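Local coordinates for protein putative HAD family hydrolase (Streptomyces avermitilis, PDB 3MMZ) that probably acts as the KdsC-like HAD phosphatase part of a longer N-acylneuraminate cytidylyltransferase, with a divalent metal as cofactor, at residues A14-F19 with T57-S62; D20-D25 with L106-D111; A49-S54 with S156-P161; D85-A90 with V112-C117; A140-P145 with R152-W157. One frame throughout, in Å; residues are numbered along the deposited sequence.

Interaction 1 (A14-F19 with T57-S62); sequences AVVLDF and TMLILS. With CA (calcium ion), chain M.
The ring of Phe19 turns away from the contact, and what meets Ile60 is the CB of Phe19, 4.3 Å from CG2 of Ile60; the side chain also touches Val69 and Arg72 of helix 68-76. The other flat group, the carboxylate of Asp18, reaches the calcium ion through OD2, at 2.4 Å, while OD1 accepts from water 1. Strand 14-17 pairs in parallel with strand 57-62 within the Rossmann-like sheet of the HAD fold, where the DxDx(T/V) motif starts at the strand end. Three good hydrogen bonds join the strands: Val15 N to Thr57 O, Leu17 N to Leu59 O at 2.8 Å and 163°, and Leu61 N to Leu17 O. A weak fourth runs from Leu59 N to Val15 O. Ala14, Val16, Thr57 and Leu59 share one face of the sheet, and the side chains of Val16 and Leu59 run alongside each other there, with Trp94 of helix 87-98 touching both. On the face of Val15, Leu17, Met58 and Ile60, the selenomethionine chain of Met58 bends at chi2 (-70°) and chi3 (-58°), and this folds its CE back to 4.0 Å from CB of Val15. Thr22 fixes the metal-bound oxygen of Asp18 with a further hydrogen bond. Beyond the last strand bond, the buried Phe19 N finds no hydrogen-bond partner, and Leu61 O stays 4.1 Å from it.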
# COMPACT_ATOMS: atom_id res chain seq x y z
N ALA D 14 0.57 -9.09 -34.66
CA ALA D 14 1.51 -9.87 -33.86
C ALA D 14 1.68 -9.31 -32.45
O ALA D 14 1.59 -8.10 -32.25
CB ALA D 14 2.86 -9.90 -34.54
N VAL D 15 1.94 -10.19 -31.49
CA VAL D 15 2.26 -9.79 -30.11
C VAL D 15 3.58 -10.46 -29.70
O VAL D 15 3.66 -11.70 -29.59
CB VAL D 15 1.14 -10.16 -29.10
CG1 VAL D 15 1.57 -9.89 -27.66
CG2 VAL D 15 -0.14 -9.38 -29.40
N VAL D 16 4.60 -9.64 -29.47
CA VAL D 16 5.91 -10.13 -29.09
C VAL D 16 6.20 -9.72 -27.65
O VAL D 16 6.06 -8.55 -27.29
CB VAL D 16 7.02 -9.62 -30.04
CG1 VAL D 16 8.37 -10.22 -29.66
CG2 VAL D 16 6.68 -9.98 -31.50
N LEU D 17 6.59 -10.69 -26.83
CA LEU D 17 6.77 -10.46 -25.39
C LEU D 17 8.21 -10.67 -24.94
O LEU D 17 8.83 -11.70 -25.21
CB LEU D 17 5.84 -11.38 -24.58
CG LEU D 17 4.35 -11.40 -24.94
CD1 LEU D 17 3.65 -12.55 -24.22
CD2 LEU D 17 3.67 -10.08 -24.60
N ASP D 18 8.75 -9.67 -24.25
CA ASP D 18 9.92 -9.85 -23.41
C ASP D 18 9.54 -10.80 -22.25
O ASP D 18 8.36 -11.01 -21.99
CB ASP D 18 10.39 -8.49 -22.89
CG ASP D 18 11.50 -8.62 -21.87
OD1 ASP D 18 12.53 -9.25 -22.16
OD2 ASP D 18 11.32 -8.09 -20.76
N PHE D 19 10.53 -11.40 -21.59
CA PHE D 19 10.23 -12.36 -20.51
C PHE D 19 10.50 -11.82 -19.11
O PHE D 19 9.56 -11.39 -18.43
CB PHE D 19 10.93 -13.70 -20.73
CG PHE D 19 10.58 -14.75 -19.71
CD1 PHE D 19 9.32 -15.35 -19.71
CD2 PHE D 19 11.50 -15.13 -18.74
CE1 PHE D 19 8.98 -16.32 -18.78
CE2 PHE D 19 11.18 -16.11 -17.80
CZ PHE D 19 9.92 -16.70 -17.81
N THR D 57 -0.25 -13.61 -34.30
CA THR D 57 1.04 -14.29 -34.29
C THR D 57 1.82 -13.92 -33.02
O THR D 57 2.08 -12.74 -32.78
CB THR D 57 1.84 -13.98 -35.57
OG1 THR D 57 1.02 -14.23 -36.72
CG2 THR D 57 3.09 -14.84 -35.63
N MSE D 58 2.18 -14.93 -32.24
CA MSE D 58 2.80 -14.74 -30.92
C MSE D 58 4.28 -15.07 -30.93
O MSE D 58 4.75 -15.84 -31.77
CB MSE D 58 2.12 -15.62 -29.86
CG MSE D 58 0.61 -15.70 -29.94
SE MSE D 58 -0.25 -14.02 -29.40
CE MSE D 58 0.44 -13.81 -27.59
N LEU D 59 5.01 -14.49 -29.98
CA LEU D 59 6.44 -14.74 -29.84
C LEU D 59 6.96 -14.24 -28.51
O LEU D 59 6.63 -13.13 -28.10
CB LEU D 59 7.23 -14.05 -30.96
CG LEU D 59 8.75 -14.31 -31.01
CD1 LEU D 59 9.06 -15.75 -31.36
CD2 LEU D 59 9.44 -13.35 -31.96
N ILE D 60 7.77 -15.06 -27.85
CA ILE D 60 8.57 -14.62 -26.72
C ILE D 60 10.01 -14.42 -27.18
O ILE D 60 10.61 -15.32 -27.77
CB ILE D 60 8.51 -15.62 -25.55
CG1 ILE D 60 7.10 -15.64 -24.97
CG2 ILE D 60 9.54 -15.25 -24.50
CD1 ILE D 60 6.84 -16.75 -23.98
N LEU D 61 10.54 -13.23 -26.91
CA LEU D 61 11.87 -12.82 -27.33
C LEU D 61 12.72 -12.51 -26.10
O LEU D 61 12.32 -11.72 -25.26
CB LEU D 61 11.75 -11.58 -28.22
CG LEU D 61 13.00 -10.98 -28.88
CD1 LEU D 61 13.59 -11.95 -29.89
CD2 LEU D 61 12.63 -9.68 -29.56
N SER D 62 13.89 -13.15 -25.99
CA SER D 62 14.79 -12.91 -24.85
C SER D 62 16.28 -13.02 -25.20
O SER D 62 16.67 -13.76 -26.09
CB SER D 62 14.43 -13.83 -23.68
OG SER D 62 15.09 -13.41 -22.49
CA CA M . 13.30 -7.70 -19.37
O HOH W 1 14.76 -9.53 -19.88
O HOH W 2 14.37 -7.32 -17.32
O HOH W 3 14.24 -6.35 -21.04

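Interaction 2 (D20-D25 with L106-D111); sequences DGTQTD and LYVGND. With CA (calcium ion), chain M.
Asp20 and Asn110 meet through the calcium ion: the backbone O of Asp20 and OD1 of Asn110 each bind it at 2.3 Å, and the two oxygens lie 3.2 Å apart. Three waters and a carboxylate oxygen of Asp18 complete the six ligands, and ND2 of Asn110 donates to one of those waters, water 2. Asn110 CG sits between the backbone N and the carbonyl carbon (chi1 79°), a turn that brings the amide oxygen to the metal. Such a site is the hallmark of HAD phosphatases, and calcium here probably stands in for magnesium. No hydrogen bond spans the two segments; within the loop, Gly21 N donates to Thr24 OG1 at 2.8 Å. Van der Waals contact supplies the rest. The side chains of Thr22 and Val108 cross at a slant, CG2 of Thr22 lying 3.6 Å from CG1 of Val108. OG1 of Thr22 lies 3.4 Å from Gly109 C and is hydrogen-bonded to OD2 of Asp18. A valine in place of Thr22 would probably deprive that metal-binding carboxylate of its hydrogen-bond partner and let it turn more easily. Residues 20-22 thus meet the C-terminal end of strand 105-109, which pairs with strand 14-17, and Ile151 of helix 150-159 touches both Thr22 and Val108.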
# COMPACT_ATOMS: atom_id res chain seq x y z
N ASP D 20 11.76 -11.81 -18.66
CA ASP D 20 12.06 -11.32 -17.31
C ASP D 20 11.66 -9.85 -17.15
O ASP D 20 12.04 -9.01 -17.95
CB ASP D 20 13.54 -11.49 -16.95
CG ASP D 20 13.96 -12.95 -16.87
OD1 ASP D 20 13.82 -13.56 -15.78
OD2 ASP D 20 14.44 -13.48 -17.89
N GLY D 21 10.85 -9.57 -16.13
CA GLY D 21 10.48 -8.19 -15.83
C GLY D 21 9.20 -7.78 -16.52
O GLY D 21 8.61 -6.74 -16.19
N THR D 22 8.76 -8.62 -17.47
CA THR D 22 7.58 -8.34 -18.29
C THR D 22 6.50 -9.38 -18.00
O THR D 22 5.36 -9.02 -17.67
CB THR D 22 7.95 -8.28 -19.80
OG1 THR D 22 8.77 -7.13 -20.02
CG2 THR D 22 6.70 -8.18 -20.70
N GLN D 23 6.86 -10.66 -18.11
CA GLN D 23 6.01 -11.77 -17.65
C GLN D 23 6.39 -12.19 -16.22
O GLN D 23 5.76 -13.08 -15.65
CB GLN D 23 6.17 -12.96 -18.59
CG GLN D 23 5.73 -12.67 -20.00
CD GLN D 23 5.93 -13.85 -20.94
OE1 GLN D 23 5.29 -14.89 -20.80
NE2 GLN D 23 6.85 -13.69 -21.88
N THR D 24 7.43 -11.56 -15.68
CA THR D 24 7.86 -11.82 -14.29
C THR D 24 8.11 -10.48 -13.60
O THR D 24 8.17 -9.45 -14.25
CB THR D 24 9.19 -12.62 -14.20
OG1 THR D 24 10.30 -11.75 -14.45
CG2 THR D 24 9.22 -13.81 -15.18
N ASP D 25 8.27 -10.52 -12.28
CA ASP D 25 8.59 -9.33 -11.49
C ASP D 25 10.10 -8.99 -11.49
O ASP D 25 10.57 -8.21 -10.65
CB ASP D 25 8.06 -9.48 -10.06
CG ASP D 25 8.73 -10.64 -9.29
OD1 ASP D 25 9.63 -11.31 -9.83
OD2 ASP D 25 8.35 -10.88 -8.13
N LEU D 106 2.88 -5.44 -31.81
CA LEU D 106 2.86 -4.99 -30.42
C LEU D 106 3.99 -5.69 -29.68
O LEU D 106 4.06 -6.92 -29.64
CB LEU D 106 1.50 -5.30 -29.79
CG LEU D 106 1.17 -4.66 -28.43
CD1 LEU D 106 -0.33 -4.64 -28.23
CD2 LEU D 106 1.85 -5.45 -27.32
N TYR D 107 4.90 -4.90 -29.12
CA TYR D 107 6.01 -5.46 -28.36
C TYR D 107 5.93 -4.98 -26.92
O TYR D 107 5.83 -3.78 -26.69
CB TYR D 107 7.36 -5.06 -28.95
CG TYR D 107 8.54 -5.57 -28.13
CD1 TYR D 107 9.06 -6.85 -28.34
CD2 TYR D 107 9.14 -4.78 -27.15
CE1 TYR D 107 10.14 -7.33 -27.59
CE2 TYR D 107 10.23 -5.24 -26.40
CZ TYR D 107 10.72 -6.52 -26.63
OH TYR D 107 11.79 -7.00 -25.90
N VAL D 108 6.02 -5.90 -25.97
CA VAL D 108 5.95 -5.55 -24.54
C VAL D 108 7.30 -5.73 -23.88
O VAL D 108 7.91 -6.80 -23.97
CB VAL D 108 4.94 -6.45 -23.77
CG1 VAL D 108 4.58 -5.83 -22.41
CG2 VAL D 108 3.70 -6.66 -24.59
N GLY D 109 7.77 -4.69 -23.18
CA GLY D 109 9.06 -4.77 -22.48
C GLY D 109 9.09 -3.95 -21.20
O GLY D 109 8.08 -3.35 -20.81
N ASN D 110 10.24 -3.95 -20.54
CA ASN D 110 10.38 -3.33 -19.21
C ASN D 110 11.71 -2.62 -18.97
O ASN D 110 11.82 -1.90 -17.98
CB ASN D 110 10.21 -4.38 -18.11
CG ASN D 110 11.46 -5.21 -17.92
OD1 ASN D 110 11.88 -5.91 -18.84
ND2 ASN D 110 12.08 -5.11 -16.75
N ASP D 111 12.72 -2.82 -19.81
CA ASP D 111 14.05 -2.28 -19.48
C ASP D 111 14.76 -1.63 -20.66
O ASP D 111 14.31 -1.74 -21.80
CB ASP D 111 14.94 -3.33 -18.80
CG ASP D 111 15.83 -2.74 -17.68
OD1 ASP D 111 16.36 -1.62 -17.82
OD2 ASP D 111 16.01 -3.41 -16.65
CA CA M . 13.30 -7.70 -19.37
O HOH W 2 14.37 -7.32 -17.32
O HOH W 1 14.76 -9.53 -19.88
O HOH W 3 14.24 -6.35 -21.04

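Interaction 3 (A49-S54 with S156-P161); sequences AALRKS and SWILGP
Leu159 points its CG opposite its own carbonyl carbon (chi1 -58°), and with chi2 at 169° the two methyls fork over helix 42-53. CD1 comes down on CB of Ala50 at 3.6 Å, close to the backbone there, and CD2 reaches CB of Ser54 at 3.9 Å. Leu51, its first torsion alike, sends CD2 the other way across the interface, into the angle between Leu159 CD1 and Ile158 CB, each 3.9 Å from it. Its side chain meets that of Ile158 at roughly a right angle. This is apolar helix-helix packing between the last turns of helices 42-53 and 150-159, which lie on the same face of the central HAD sheet; Leu51 also touches Met58 of strand 57-62. Both helices end here. Ser54 folds its OG back to the carbonyl O of Leu51, 2.6 Å away, which occupies that hydroxyl beside the methyls of Leu159. On the partner helix, Gly160 takes a positive phi (91°) while its N still bonds Ser156 O.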
# COMPACT_ATOMS: atom_id res chain seq x y z
N ALA D 49 -3.23 -17.08 -24.18
CA ALA D 49 -4.00 -18.09 -24.89
C ALA D 49 -5.16 -17.47 -25.66
O ALA D 49 -5.47 -17.89 -26.79
CB ALA D 49 -4.49 -19.19 -23.94
N ALA D 50 -5.81 -16.46 -25.05
CA ALA D 50 -6.91 -15.75 -25.70
C ALA D 50 -6.43 -14.99 -26.94
O ALA D 50 -7.10 -15.03 -27.97
CB ALA D 50 -7.61 -14.81 -24.72
N LEU D 51 -5.28 -14.32 -26.83
CA LEU D 51 -4.69 -13.62 -27.98
C LEU D 51 -4.32 -14.60 -29.10
O LEU D 51 -4.63 -14.36 -30.28
CB LEU D 51 -3.47 -12.78 -27.54
CG LEU D 51 -3.77 -11.60 -26.60
CD1 LEU D 51 -2.51 -11.06 -25.94
CD2 LEU D 51 -4.51 -10.48 -27.36
N ARG D 52 -3.70 -15.72 -28.73
CA ARG D 52 -3.34 -16.76 -29.69
C ARG D 52 -4.57 -17.33 -30.40
O ARG D 52 -4.57 -17.48 -31.62
CB ARG D 52 -2.55 -17.87 -28.99
CG ARG D 52 -2.19 -19.05 -29.90
CD ARG D 52 -1.38 -20.11 -29.18
NE ARG D 52 -1.92 -20.44 -27.86
CZ ARG D 52 -2.88 -21.34 -27.62
NH1 ARG D 52 -3.43 -22.02 -28.62
NH2 ARG D 52 -3.29 -21.56 -26.38
N LYS D 53 -5.63 -17.62 -29.64
CA LYS D 53 -6.89 -18.13 -30.20
C LYS D 53 -7.54 -17.15 -31.17
O LYS D 53 -8.25 -17.56 -32.08
CB LYS D 53 -7.87 -18.51 -29.10
CG LYS D 53 -7.56 -19.84 -28.43
CD LYS D 53 -8.41 -20.03 -27.19
CE LYS D 53 -8.29 -21.44 -26.61
NZ LYS D 53 -6.94 -21.67 -26.02
N SER D 54 -7.29 -15.85 -30.96
CA SER D 54 -7.81 -14.81 -31.84
C SER D 54 -7.05 -14.72 -33.18
O SER D 54 -7.42 -13.93 -34.05
CB SER D 54 -7.82 -13.46 -31.11
OG SER D 54 -6.55 -12.83 -31.13
N SER D 156 -6.89 -7.61 -22.51
CA SER D 156 -8.22 -6.99 -22.35
C SER D 156 -8.38 -5.72 -23.18
O SER D 156 -9.49 -5.41 -23.60
CB SER D 156 -8.57 -6.72 -20.87
OG SER D 156 -7.90 -5.58 -20.36
N TRP D 157 -7.28 -5.01 -23.43
CA TRP D 157 -7.31 -3.89 -24.38
C TRP D 157 -7.70 -4.39 -25.78
O TRP D 157 -8.54 -3.79 -26.45
CB TRP D 157 -5.94 -3.21 -24.49
CG TRP D 157 -5.44 -2.56 -23.25
CD1 TRP D 157 -6.15 -2.24 -22.12
CD2 TRP D 157 -4.11 -2.09 -23.03
NE1 TRP D 157 -5.33 -1.63 -21.20
CE2 TRP D 157 -4.07 -1.53 -21.73
CE3 TRP D 157 -2.93 -2.11 -23.80
CZ2 TRP D 157 -2.90 -0.97 -21.19
CZ3 TRP D 157 -1.77 -1.57 -23.25
CH2 TRP D 157 -1.77 -1.00 -21.97
N ILE D 158 -7.07 -5.47 -26.20
CA ILE D 158 -7.25 -6.01 -27.54
C ILE D 158 -8.60 -6.72 -27.69
O ILE D 158 -9.30 -6.55 -28.70
CB ILE D 158 -6.08 -6.97 -27.93
CG1 ILE D 158 -4.70 -6.30 -27.75
CG2 ILE D 158 -6.25 -7.53 -29.36
CD1 ILE D 158 -4.53 -5.01 -28.52
N LEU D 159 -8.98 -7.51 -26.69
CA LEU D 159 -10.13 -8.42 -26.82
C LEU D 159 -11.37 -8.02 -26.01
O LEU D 159 -12.45 -8.60 -26.17
CB LEU D 159 -9.72 -9.85 -26.45
CG LEU D 159 -8.57 -10.43 -27.27
CD1 LEU D 159 -8.08 -11.74 -26.63
CD2 LEU D 159 -8.95 -10.63 -28.74
N GLY D 160 -11.22 -7.02 -25.15
CA GLY D 160 -12.30 -6.60 -24.27
C GLY D 160 -12.27 -7.32 -22.94
O GLY D 160 -11.49 -8.26 -22.73
N PRO D 161 -13.15 -6.90 -22.01
CA PRO D 161 -13.14 -7.40 -20.64
C PRO D 161 -13.36 -8.91 -20.50
O PRO D 161 -12.88 -9.49 -19.53
CB PRO D 161 -14.27 -6.60 -19.96
CG PRO D 161 -14.44 -5.38 -20.80
CD PRO D 161 -14.16 -5.84 -22.21

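Interaction 4 (D85-A90 with V112-C117); sequences DRKDLA and VNDLPC
Asp88 and Cys117 bring the two backbones together, their CA atoms only 4.7 Å apart. Arg86 is the N-cap of helix 87-98, and 112-114 form a short 3-10 turn that leads into helix 115-120. In this close approach SG of Cys117 rests 3.7 Å from CA of Asp88, and CB of Pro116 lies 3.7 Å from Asp88 CG. Lys87 runs past SG with its CG and bends at chi2 and again at chi3 (77°) to carry the ammonium group to the 3-10 turn. NZ makes a salt bridge to OD1 of Asp114 at 2.8 Å, arriving 40° out of the carboxylate plane, and a longer bond, 3.2 Å, to OD1 of Asn113, reached from above the amide plane. The pattern is consistent with the lysine and acidic motifs that flank the metal in HAD phosphatases, and NZ also has a long, weak ion pair with Asp18. A methionine in place of Lys87 would probably leave Asp114 without its positive partner and Asn113 OD1 without this donor. Tyr107 OH also bonds OD1 of Asp114, while OD2 takes the backbone N-H groups of Asn110 and Asp111. Arg86 grips the carboxylate of Asp88 side-on, NE to OD1 and NH2 to OD2, the latter at 2.6 Å.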
# COMPACT_ATOMS: atom_id res chain seq x y z
N ASP D 85 22.04 -12.50 -29.48
CA ASP D 85 23.00 -11.38 -29.43
C ASP D 85 22.26 -10.03 -29.44
O ASP D 85 22.22 -9.33 -28.42
CB ASP D 85 23.99 -11.47 -30.60
CG ASP D 85 25.00 -10.31 -30.63
OD1 ASP D 85 25.29 -9.72 -29.56
OD2 ASP D 85 25.52 -10.00 -31.72
N ARG D 86 21.66 -9.68 -30.58
CA ARG D 86 20.93 -8.42 -30.71
C ARG D 86 19.43 -8.61 -30.93
O ARG D 86 18.98 -9.03 -32.00
CB ARG D 86 21.55 -7.52 -31.77
CG ARG D 86 22.67 -6.66 -31.21
CD ARG D 86 23.03 -5.53 -32.13
NE ARG D 86 21.88 -4.68 -32.44
CZ ARG D 86 21.86 -3.81 -33.45
NH1 ARG D 86 22.90 -3.69 -34.25
NH2 ARG D 86 20.78 -3.07 -33.67
N LYS D 87 18.69 -8.27 -29.88
CA LYS D 87 17.26 -8.51 -29.78
C LYS D 87 16.48 -7.89 -30.94
O LYS D 87 15.69 -8.56 -31.59
CB LYS D 87 16.77 -7.92 -28.45
CG LYS D 87 15.61 -8.64 -27.86
CD LYS D 87 15.70 -8.68 -26.34
CE LYS D 87 15.32 -7.35 -25.71
NZ LYS D 87 14.97 -7.56 -24.27
N ASP D 88 16.72 -6.60 -31.17
CA ASP D 88 16.02 -5.84 -32.20
C ASP D 88 16.24 -6.38 -33.63
O ASP D 88 15.30 -6.41 -34.42
CB ASP D 88 16.40 -4.36 -32.11
CG ASP D 88 17.88 -4.11 -32.36
OD1 ASP D 88 18.73 -4.83 -31.79
OD2 ASP D 88 18.20 -3.18 -33.12
N LEU D 89 17.46 -6.80 -33.94
CA LEU D 89 17.76 -7.41 -35.25
C LEU D 89 17.03 -8.72 -35.45
O LEU D 89 16.51 -9.00 -36.53
CB LEU D 89 19.26 -7.63 -35.41
CG LEU D 89 20.13 -6.38 -35.37
CD1 LEU D 89 21.60 -6.76 -35.48
CD2 LEU D 89 19.73 -5.44 -36.50
N ALA D 90 16.99 -9.52 -34.38
CA ALA D 90 16.27 -10.79 -34.40
C ALA D 90 14.79 -10.53 -34.68
O ALA D 90 14.16 -11.25 -35.46
CB ALA D 90 16.46 -11.53 -33.09
N VAL D 112 15.88 -0.94 -20.40
CA VAL D 112 16.56 -0.17 -21.44
C VAL D 112 17.01 -1.00 -22.65
O VAL D 112 17.08 -0.49 -23.78
CB VAL D 112 17.72 0.68 -20.87
CG1 VAL D 112 17.19 1.65 -19.82
CG2 VAL D 112 18.83 -0.20 -20.30
N ASN D 113 17.28 -2.29 -22.42
CA ASN D 113 17.62 -3.16 -23.55
C ASN D 113 16.43 -3.45 -24.47
O ASN D 113 16.61 -4.08 -25.51
CB ASN D 113 18.39 -4.43 -23.13
CG ASN D 113 17.55 -5.41 -22.32
OD1 ASN D 113 16.33 -5.37 -22.32
ND2 ASN D 113 18.23 -6.31 -21.63
N ASP D 114 15.23 -2.98 -24.10
CA ASP D 114 14.05 -3.09 -24.97
C ASP D 114 13.86 -1.88 -25.89
O ASP D 114 13.03 -1.92 -26.82
CB ASP D 114 12.78 -3.30 -24.14
CG ASP D 114 12.77 -4.63 -23.43
OD1 ASP D 114 12.97 -5.66 -24.11
OD2 ASP D 114 12.58 -4.65 -22.19
N LEU D 115 14.60 -0.81 -25.64
CA LEU D 115 14.38 0.43 -26.37
C LEU D 115 14.60 0.29 -27.88
O LEU D 115 13.83 0.85 -28.65
CB LEU D 115 15.20 1.60 -25.79
CG LEU D 115 14.76 2.02 -24.37
CD1 LEU D 115 15.79 3.00 -23.80
CD2 LEU D 115 13.36 2.64 -24.39
N PRO D 116 15.63 -0.46 -28.31
CA PRO D 116 15.76 -0.67 -29.77
C PRO D 116 14.59 -1.45 -30.39
O PRO D 116 14.23 -1.19 -31.55
CB PRO D 116 17.10 -1.43 -29.90
CG PRO D 116 17.87 -1.04 -28.69
CD PRO D 116 16.82 -0.94 -27.58
N CYS D 117 14.00 -2.39 -29.66
CA CYS D 117 12.79 -3.08 -30.15
C CYS D 117 11.61 -2.11 -30.21
O CYS D 117 10.85 -2.14 -31.18
CB CYS D 117 12.42 -4.28 -29.27
SG CYS D 117 13.56 -5.65 -29.45

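Interaction 5 (A140-P145 with R152-W157); sequences AVTTVP and REIASW
Glu153 receives the turn 142-144 with both carboxylate oxygens. OE2 takes the N of Thr143 at 3.0 Å, on its syn side, and the hydroxyl OG1 of Thr143 at 2.7 Å, which comes from above the carboxylate plane. OE1 accepts Val144 N through its syn lone pair, 2.9 Å away and fairly straight at 158°; a weak bond from Thr143 N adds to it. Three good donors from two neighbouring residues therefore fix the rotation of the group and probably steady its negative charge. An extended chain, with CG opposite the backbone N (chi1 -175°), delivers the carboxylate from the helix. Around this polar centre, CG2 of Thr142 packs on CG1 of Ile154 at 3.6 Å, and the hydroxyl of Thr142 bends back to Val144 O, 2.7 Å away, bracing the turn. The Trp157 indole presents its edge to Val141 O, while CB of Ala140 reaches CZ3 at 3.8 Å. One face of the ring has Glu153 O and Ile154 CA of its own helix near its rim. In the HAD fold, the contact secures edge strand 140-141 of the chain's sheet to the C-terminal helix 150-159, whose Ile154 also packs on Val125 of strand 123-126 and on Leu106 and Val108 of strand 105-109.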
# COMPACT_ATOMS: atom_id res chain seq x y z
N ALA D 140 1.96 2.83 -25.13
CA ALA D 140 0.97 2.53 -24.11
C ALA D 140 1.69 1.95 -22.88
O ALA D 140 2.76 1.36 -23.02
CB ALA D 140 -0.05 1.55 -24.65
N VAL D 141 1.12 2.15 -21.69
CA VAL D 141 1.75 1.69 -20.45
C VAL D 141 0.68 0.97 -19.65
O VAL D 141 -0.42 1.50 -19.47
CB VAL D 141 2.32 2.88 -19.61
CG1 VAL D 141 3.00 2.40 -18.33
CG2 VAL D 141 3.30 3.74 -20.44
N THR D 142 0.97 -0.23 -19.17
CA THR D 142 -0.02 -0.97 -18.39
C THR D 142 -0.12 -0.35 -16.99
O THR D 142 0.79 0.37 -16.56
CB THR D 142 0.31 -2.47 -18.26
OG1 THR D 142 1.47 -2.65 -17.44
CG2 THR D 142 0.52 -3.11 -19.63
N THR D 143 -1.22 -0.62 -16.30
CA THR D 143 -1.36 -0.21 -14.90
C THR D 143 -0.79 -1.29 -13.97
O THR D 143 -0.31 -1.00 -12.88
CB THR D 143 -2.83 0.05 -14.53
OG1 THR D 143 -3.59 -1.15 -14.72
CG2 THR D 143 -3.42 1.13 -15.39
N VAL D 144 -0.84 -2.54 -14.43
CA VAL D 144 -0.42 -3.69 -13.64
C VAL D 144 1.07 -3.96 -13.91
O VAL D 144 1.48 -3.98 -15.06
CB VAL D 144 -1.27 -4.95 -14.05
CG1 VAL D 144 -0.79 -6.20 -13.38
CG2 VAL D 144 -2.75 -4.70 -13.73
N PRO D 145 1.88 -4.18 -12.85
CA PRO D 145 3.31 -4.44 -13.09
C PRO D 145 3.66 -5.83 -13.65
O PRO D 145 2.83 -6.72 -13.65
CB PRO D 145 3.94 -4.26 -11.70
CG PRO D 145 2.84 -4.58 -10.73
CD PRO D 145 1.54 -4.19 -11.41
N ARG D 152 -2.17 -10.01 -19.25
CA ARG D 152 -3.62 -10.14 -19.15
C ARG D 152 -4.32 -8.80 -19.36
O ARG D 152 -5.34 -8.74 -20.05
CB ARG D 152 -4.06 -10.77 -17.83
CG ARG D 152 -5.49 -11.33 -17.95
CD ARG D 152 -6.23 -11.20 -16.68
NE ARG D 152 -7.68 -11.48 -16.82
CZ ARG D 152 -8.58 -10.61 -17.27
NH1 ARG D 152 -9.86 -10.94 -17.32
NH2 ARG D 152 -8.20 -9.39 -17.68
N GLU D 153 -3.78 -7.73 -18.79
CA GLU D 153 -4.32 -6.38 -19.02
C GLU D 153 -4.29 -5.99 -20.50
O GLU D 153 -5.29 -5.50 -21.03
CB GLU D 153 -3.55 -5.36 -18.18
CG GLU D 153 -4.12 -3.95 -18.25
CD GLU D 153 -3.36 -2.95 -17.40
OE1 GLU D 153 -2.37 -3.32 -16.75
OE2 GLU D 153 -3.78 -1.77 -17.36
N ILE D 154 -3.15 -6.19 -21.16
CA ILE D 154 -3.02 -5.93 -22.59
C ILE D 154 -4.03 -6.77 -23.39
O ILE D 154 -4.66 -6.28 -24.34
CB ILE D 154 -1.57 -6.19 -23.08
CG1 ILE D 154 -0.61 -5.24 -22.34
CG2 ILE D 154 -1.45 -6.02 -24.61
CD1 ILE D 154 0.87 -5.58 -22.50
N ALA D 155 -4.20 -8.03 -23.01
CA ALA D 155 -5.16 -8.88 -23.69
C ALA D 155 -6.57 -8.27 -23.63
O ALA D 155 -7.32 -8.36 -24.60
CB ALA D 155 -5.15 -10.30 -23.10
N SER D 156 -6.89 -7.61 -22.51
CA SER D 156 -8.22 -6.99 -22.35
C SER D 156 -8.38 -5.72 -23.18
O SER D 156 -9.49 -5.41 -23.60
CB SER D 156 -8.57 -6.72 -20.87
OG SER D 156 -7.90 -5.58 -20.36
N TRP D 157 -7.28 -5.01 -23.43
CA TRP D 157 -7.31 -3.89 -24.38
C TRP D 157 -7.70 -4.39 -25.78
O TRP D 157 -8.54 -3.79 -26.45
CB TRP D 157 -5.94 -3.21 -24.49
CG TRP D 157 -5.44 -2.56 -23.25
CD1 TRP D 157 -6.15 -2.24 -22.12
CD2 TRP D 157 -4.11 -2.09 -23.03
NE1 TRP D 157 -5.33 -1.63 -21.20
CE2 TRP D 157 -4.07 -1.53 -21.73
CE3 TRP D 157 -2.93 -2.11 -23.80
CZ2 TRP D 157 -2.90 -0.97 -21.19
CZ3 TRP D 157 -1.77 -1.57 -23.25
CH2 TRP D 157 -1.77 -1.00 -21.97

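How the interactions relate
Interactions 1 and 2 form the buried centre: neighbouring strands 14-17 and 105-109 share backbone bonds, and both contacts bring ligands to the same calcium ion. Interaction 4, mostly buried but with an exposed rim, adds charge beside that site, linked to interaction 2 by Tyr107 and to interaction 1 by the packing of Lys87 on Leu61. Interactions 3 and 5 are only partly buried, and both use helix 150-159, sharing Ser156 and Trp157. The former is almost wholly apolar, without a hydrogen bond across it; in the latter a carboxylate takes backbone N-H groups and a threonine hydroxyl at the sheet margin. Centres of interactions 3 and 4 lie about 25 Å apart, on opposite sides of the chain's centre.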